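Local coordinates for phenazine biosynthesis protein, PhzF family (Bacillus anthracis, PDB 3EDN) that is of unproven function but has a diaminopimelate epimerase-like fold and may act as an isomerase related to phenazine biosynthesis enzymes, at residues Y9-P21 / Q260-V272. Sequence-based numbering, arbitrary orientation.
Sequences YDAFTNKPNMGNP and QEIHKDGRVTVYV
The loop through F12, T13, M18 and G19 meets the start of strand 266-273 and the residues leading into it, K264-V268, in a mainly polar, backbone-led contact within a diaminopimelate epimerase-like fold. The loop joins the antiparallel strands 3-11 and 20-25. It illustrates how main-chain groups can join a loop to a strand without the two pairing as strands; strand 282-298 pairs with both 3-11 and 266-273. Two nearly straight bonds set the spacing: R267 N donates to F12 O (2.8 Å) and D265 N to M18 O (2.9 Å), the latter in the carbonyl plane and on a lone pair. Between them T13 reaches across. With its hydroxyl anti to the backbone N (chi1 -167°), OG1 donates to D265 O at 3.1 Å, from above the carbonyl plane.

K264 lies across the loop, its chain bent at the second and third torsions. NZ binds G19 O in the carbonyl plane (2.8 Å) and N17 O from well above its plane (3.1 Å). D10 OD2 lies 4.1 Å from NZ, too far to pair with it, and instead accepts G19 N, while D10 OD1 is held by H8.

The F12-V268 pair is the apolar part: V268 CG2 sits over one face of the F12 ring, 3.9 Å from its centroid, and H75 and V228 also touch that ring, near a bound sulfate. The selenomethionine M18, in the conformer given, rests its CE on the H263-K264 peptide. R267 is paired with D265 and D206; N14 ND2 lies near its guanidinium edge without a direct bond, and a water accepts from ND2 and weakly from R267 NH2.

All five acceptors across the contact are backbone carbonyls, so the join probably depends more on loop shape than on side-chain identity, while the single ammonium holds two carbonyls of the same loop and probably draws some stabilisation from nearby D10.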
loop_
_atom_site.group_PDB
_atom_site.type_symbol
_atom_site.label_atom_id
_atom_site.label_comp_id
_atom_site.label_asym_id
_atom_site.label_seq_id
_atom_site.Cartn_x
_atom_site.Cartn_y
_atom_site.Cartn_z
ATOM N N TYR A 9 12.624 -6.766 -17.647
ATOM C CA TYR A 9 13.756 -7.700 -17.718
ATOM C C TYR A 9 13.166 -9.059 -17.994
ATOM O O TYR A 9 12.064 -9.356 -17.522
ATOM C CB TYR A 9 14.531 -7.750 -16.382
ATOM C CG TYR A 9 15.573 -6.670 -16.271
ATOM C CD1 TYR A 9 15.200 -5.331 -16.211
ATOM C CD2 TYR A 9 16.934 -6.977 -16.246
ATOM C CE1 TYR A 9 16.149 -4.330 -16.131
ATOM C CE2 TYR A 9 17.897 -5.983 -16.161
ATOM C CZ TYR A 9 17.488 -4.653 -16.094
ATOM O OH TYR A 9 18.431 -3.650 -16.027
ATOM N N ASP A 10 13.879 -9.877 -18.767
ATOM C CA ASP A 10 13.456 -11.274 -18.948
ATOM C C ASP A 10 14.259 -12.136 -17.997
ATOM O O ASP A 10 15.487 -12.066 -17.991
ATOM C CB ASP A 10 13.674 -11.760 -20.382
ATOM C CG ASP A 10 12.471 -11.512 -21.279
ATOM O OD1 ASP A 10 11.454 -10.955 -20.815
ATOM O OD2 ASP A 10 12.577 -11.906 -22.459
ATOM N N ALA A 11 13.564 -12.911 -17.165
ATOM C CA ALA A 11 14.224 -13.828 -16.224
ATOM C C ALA A 11 14.570 -15.170 -16.876
ATOM O O ALA A 11 13.883 -15.628 -17.811
ATOM C CB ALA A 11 13.341 -14.065 -15.016
ATOM N N PHE A 12 15.622 -15.807 -16.351
ATOM C CA PHE A 12 16.072 -17.146 -16.777
ATOM C C PHE A 12 16.551 -17.184 -18.227
ATOM O O PHE A 12 16.374 -18.186 -18.941
ATOM C CB PHE A 12 14.988 -18.208 -16.547
ATOM C CG PHE A 12 14.498 -18.294 -15.127
ATOM C CD1 PHE A 12 15.382 -18.553 -14.086
ATOM C CD2 PHE A 12 13.145 -18.182 -14.834
ATOM C CE1 PHE A 12 14.925 -18.650 -12.761
ATOM C CE2 PHE A 12 12.698 -18.271 -13.534
ATOM C CZ PHE A 12 13.578 -18.524 -12.505
ATOM N N THR A 13 17.158 -16.092 -18.670
ATOM C CA THR A 13 17.786 -16.053 -19.981
ATOM C C THR A 13 18.868 -14.981 -20.006
ATOM O O THR A 13 18.899 -14.088 -19.148
ATOM C CB THR A 13 16.750 -15.767 -21.098
ATOM O OG1 THR A 13 17.325 -16.027 -22.379
ATOM C CG2 THR A 13 16.301 -14.312 -21.052
ATOM N N ASN A 14 19.759 -15.083 -20.998
ATOM C CA ASN A 14 20.769 -14.053 -21.193
ATOM C C ASN A 14 20.520 -13.275 -22.476
ATOM O O ASN A 14 21.279 -12.367 -22.814
ATOM C CB ASN A 14 22.189 -14.635 -21.165
ATOM C CG ASN A 14 22.353 -15.813 -22.099
ATOM O OD1 ASN A 14 21.511 -16.063 -22.963
ATOM N ND2 ASN A 14 23.451 -16.550 -21.927
ATOM N N LYS A 15 19.420 -13.586 -23.161
ATOM C CA LYS A 15 19.077 -12.849 -24.387
ATOM C C LYS A 15 17.708 -12.198 -24.334
ATOM O O LYS A 15 16.733 -12.840 -23.971
ATOM C CB LYS A 15 19.208 -13.761 -25.604
ATOM C CG LYS A 15 20.653 -14.204 -25.820
ATOM C CD LYS A 15 20.903 -14.722 -27.202
ATOM C CE LYS A 15 22.333 -15.235 -27.323
ATOM N NZ LYS A 15 23.278 -14.116 -27.448
ATOM N N PRO A 16 17.629 -10.894 -24.675
ATOM C CA PRO A 16 16.343 -10.184 -24.646
ATOM C C PRO A 16 15.263 -10.957 -25.418
ATOM O O PRO A 16 15.541 -11.526 -26.490
ATOM C CB PRO A 16 16.669 -8.855 -25.351
ATOM C CG PRO A 16 18.133 -8.674 -25.172
ATOM C CD PRO A 16 18.723 -10.039 -25.150
ATOM N N ASN A 17 14.063 -10.990 -24.884
ATOM C CA ASN A 17 12.889 -11.630 -25.474
ATOM C C ASN A 17 12.844 -13.137 -25.339
ATOM O O ASN A 17 11.950 -13.721 -25.755
ATOM C CB ASN A 17 12.656 -11.241 -26.945
ATOM C CG ASN A 17 12.734 -9.737 -27.188
ATOM O OD1 ASN A 17 11.812 -9.042 -26.970
ATOM N ND2 ASN A 17 13.832 -9.300 -27.600
HETATM N N MSE A 18 13.863 -13.717 -24.751
HETATM C CA MSE A 18 13.925 -15.176 -24.763
HETATM C C MSE A 18 13.625 -15.807 -23.407
HETATM O O MSE A 18 13.780 -17.003 -23.226
HETATM C CB MSE A 18 15.266 -15.640 -25.339
HETATM C CG MSE A 18 15.591 -14.978 -26.661
HETATM SE SE MSE A 18 16.869 -15.942 -27.757
HETATM C CE MSE A 18 15.671 -17.166 -28.684
ATOM N N GLY A 19 13.139 -14.998 -22.464
ATOM C CA GLY A 19 12.828 -15.498 -21.133
ATOM C C GLY A 19 11.425 -15.184 -20.631
ATOM O O GLY A 19 10.487 -14.956 -21.416
ATOM N N ASN A 20 11.295 -15.188 -19.305
ATOM C CA ASN A 20 10.028 -14.964 -18.633
ATOM C C ASN A 20 9.952 -13.512 -18.186
ATOM O O ASN A 20 10.689 -13.098 -17.309
ATOM C CB ASN A 20 9.933 -15.910 -17.442
ATOM C CG ASN A 20 8.536 -15.949 -16.827
ATOM O OD1 ASN A 20 7.679 -15.108 -17.139
ATOM N ND2 ASN A 20 8.290 -16.936 -15.988
ATOM N N PRO A 21 9.077 -12.726 -18.823
ATOM C CA PRO A 21 9.041 -11.278 -18.525
ATOM C C PRO A 21 8.775 -10.940 -17.081
ATOM O O PRO A 21 7.920 -11.552 -16.405
ATOM C CB PRO A 21 7.854 -10.784 -19.358
ATOM C CG PRO A 21 7.838 -11.737 -20.532
ATOM C CD PRO A 21 8.087 -13.082 -19.853
ATOM N N GLN A 260 11.704 -23.272 -25.980
ATOM C CA GLN A 260 12.192 -23.310 -27.353
ATOM C C GLN A 260 11.033 -23.460 -28.354
ATOM O O GLN A 260 11.036 -22.851 -29.442
ATOM C CB GLN A 260 13.243 -24.413 -27.517
ATOM C CG GLN A 260 14.534 -24.199 -26.702
ATOM C CD GLN A 260 14.365 -24.355 -25.201
ATOM O OE1 GLN A 260 13.508 -25.087 -24.745
ATOM N NE2 GLN A 260 15.195 -23.639 -24.422
ATOM N N GLU A 261 10.020 -24.229 -27.976
ATOM C CA GLU A 261 8.874 -24.484 -28.849
ATOM C C GLU A 261 8.027 -23.239 -29.071
ATOM O O GLU A 261 7.233 -23.171 -30.023
ATOM C CB GLU A 261 8.003 -25.604 -28.278
ATOM C CG GLU A 261 8.682 -26.975 -28.234
ATOM C CD GLU A 261 9.367 -27.258 -26.907
ATOM O OE1 GLU A 261 10.004 -26.355 -26.328
ATOM O OE2 GLU A 261 9.269 -28.405 -26.417
ATOM N N ILE A 262 8.177 -22.255 -28.185
ATOM C CA ILE A 262 7.511 -20.964 -28.388
ATOM C C ILE A 262 8.524 -19.848 -28.620
ATOM O O ILE A 262 8.268 -18.684 -28.287
ATOM C CB ILE A 262 6.510 -20.599 -27.260
ATOM C CG1 ILE A 262 7.190 -20.594 -25.899
ATOM C CG2 ILE A 262 5.351 -21.571 -27.238
ATOM C CD1 ILE A 262 6.241 -20.216 -24.794
ATOM N N HIS A 263 9.668 -20.224 -29.192
ATOM C CA HIS A 263 10.632 -19.260 -29.751
ATOM C C HIS A 263 11.431 -18.515 -28.700
ATOM O O HIS A 263 11.921 -17.403 -28.943
ATOM C CB HIS A 263 9.921 -18.305 -30.705
ATOM C CG HIS A 263 8.979 -19.021 -31.614
ATOM N ND1 HIS A 263 7.610 -18.866 -31.549
ATOM C CD2 HIS A 263 9.209 -19.977 -32.542
ATOM C CE1 HIS A 263 7.039 -19.667 -32.435
ATOM N NE2 HIS A 263 7.986 -20.348 -33.050
ATOM N N LYS A 264 11.533 -19.118 -27.518
ATOM C CA LYS A 264 12.299 -18.549 -26.427
ATOM C C LYS A 264 13.482 -19.455 -26.127
ATOM O O LYS A 264 13.729 -20.435 -26.845
ATOM C CB LYS A 264 11.424 -18.418 -25.183
ATOM C CG LYS A 264 10.121 -17.662 -25.399
ATOM C CD LYS A 264 10.321 -16.197 -25.199
ATOM C CE LYS A 264 9.131 -15.577 -24.444
ATOM N NZ LYS A 264 9.485 -14.225 -23.907
ATOM N N ASP A 265 14.226 -19.134 -25.078
ATOM C CA ASP A 265 15.350 -19.992 -24.699
ATOM C C ASP A 265 15.700 -19.771 -23.242
ATOM O O ASP A 265 16.653 -19.054 -22.907
ATOM C CB ASP A 265 16.579 -19.771 -25.596
ATOM C CG ASP A 265 17.715 -20.722 -25.252
ATOM O OD1 ASP A 265 17.440 -21.841 -24.780
ATOM O OD2 ASP A 265 18.890 -20.336 -25.411
ATOM N N GLY A 266 14.907 -20.399 -22.386
ATOM C CA GLY A 266 15.059 -20.228 -20.956
ATOM C C GLY A 266 15.883 -21.343 -20.356
ATOM O O GLY A 266 15.845 -22.488 -20.832
ATOM N N ARG A 267 16.635 -20.997 -19.324
ATOM C CA ARG A 267 17.410 -21.982 -18.577
ATOM C C ARG A 267 17.303 -21.676 -17.094
ATOM O O ARG A 267 17.350 -20.521 -16.674
ATOM C CB ARG A 267 18.872 -22.009 -19.028
ATOM C CG ARG A 267 19.071 -22.651 -20.397
ATOM C CD ARG A 267 20.538 -22.941 -20.695
ATOM N NE ARG A 267 21.354 -21.729 -20.782
ATOM C CZ ARG A 267 21.538 -21.019 -21.896
ATOM N NH1 ARG A 267 20.965 -21.398 -23.033
ATOM N NH2 ARG A 267 22.304 -19.931 -21.878
ATOM N N VAL A 268 17.121 -22.724 -16.309
ATOM C CA VAL A 268 17.112 -22.618 -14.863
ATOM C C VAL A 268 18.129 -23.595 -14.302
ATOM O O VAL A 268 18.146 -24.771 -14.680
ATOM C CB VAL A 268 15.744 -22.918 -14.267
ATOM C CG1 VAL A 268 15.760 -22.672 -12.758
ATOM C CG2 VAL A 268 14.692 -22.064 -14.939
ATOM N N THR A 269 19.008 -23.102 -13.432
ATOM C CA THR A 269 19.926 -23.993 -12.723
ATOM C C THR A 269 19.280 -24.492 -11.439
ATOM O O THR A 269 18.739 -23.709 -10.666
ATOM C CB THR A 269 21.261 -23.282 -12.454
ATOM O OG1 THR A 269 21.832 -22.892 -13.714
ATOM C CG2 THR A 269 22.243 -24.209 -11.725
ATOM N N VAL A 270 19.313 -25.806 -11.233
ATOM C CA VAL A 270 18.704 -26.414 -10.052
ATOM C C VAL A 270 19.759 -27.106 -9.216
ATOM O O VAL A 270 20.514 -27.925 -9.747
ATOM C CB VAL A 270 17.569 -27.391 -10.414
ATOM C CG1 VAL A 270 16.843 -27.854 -9.130
ATOM C CG2 VAL A 270 16.600 -26.733 -11.413
ATOM N N TYR A 271 19.813 -26.756 -7.935
ATOM C CA TYR A 271 20.766 -27.362 -7.000
ATOM C C TYR A 271 20.019 -28.296 -6.063
ATOM O O TYR A 271 19.010 -27.910 -5.449
ATOM C CB TYR A 271 21.467 -26.287 -6.167
ATOM C CG TYR A 271 22.086 -25.190 -6.991
ATOM C CD1 TYR A 271 23.442 -25.179 -7.249
ATOM C CD2 TYR A 271 21.296 -24.173 -7.534
ATOM C CE1 TYR A 271 24.016 -24.169 -8.027
ATOM C CE2 TYR A 271 21.849 -23.182 -8.294
ATOM C CZ TYR A 271 23.201 -23.176 -8.534
ATOM O OH TYR A 271 23.744 -22.163 -9.304
ATOM N N VAL A 272 20.495 -29.537 -5.972
ATOM C CA VAL A 272 19.843 -30.541 -5.142
ATOM C C VAL A 272 20.839 -30.956 -4.074
ATOM O O VAL A 272 21.951 -31.376 -4.399
ATOM C CB VAL A 272 19.449 -31.771 -5.956
ATOM C CG1 VAL A 272 18.644 -32.736 -5.085
ATOM C CG2 VAL A 272 18.635 -31.359 -7.174
HETATM O O HOH W 1 23.574 -17.932 -24.450
HETATM O O HOH W 2 11.078 -14.613 -28.818
#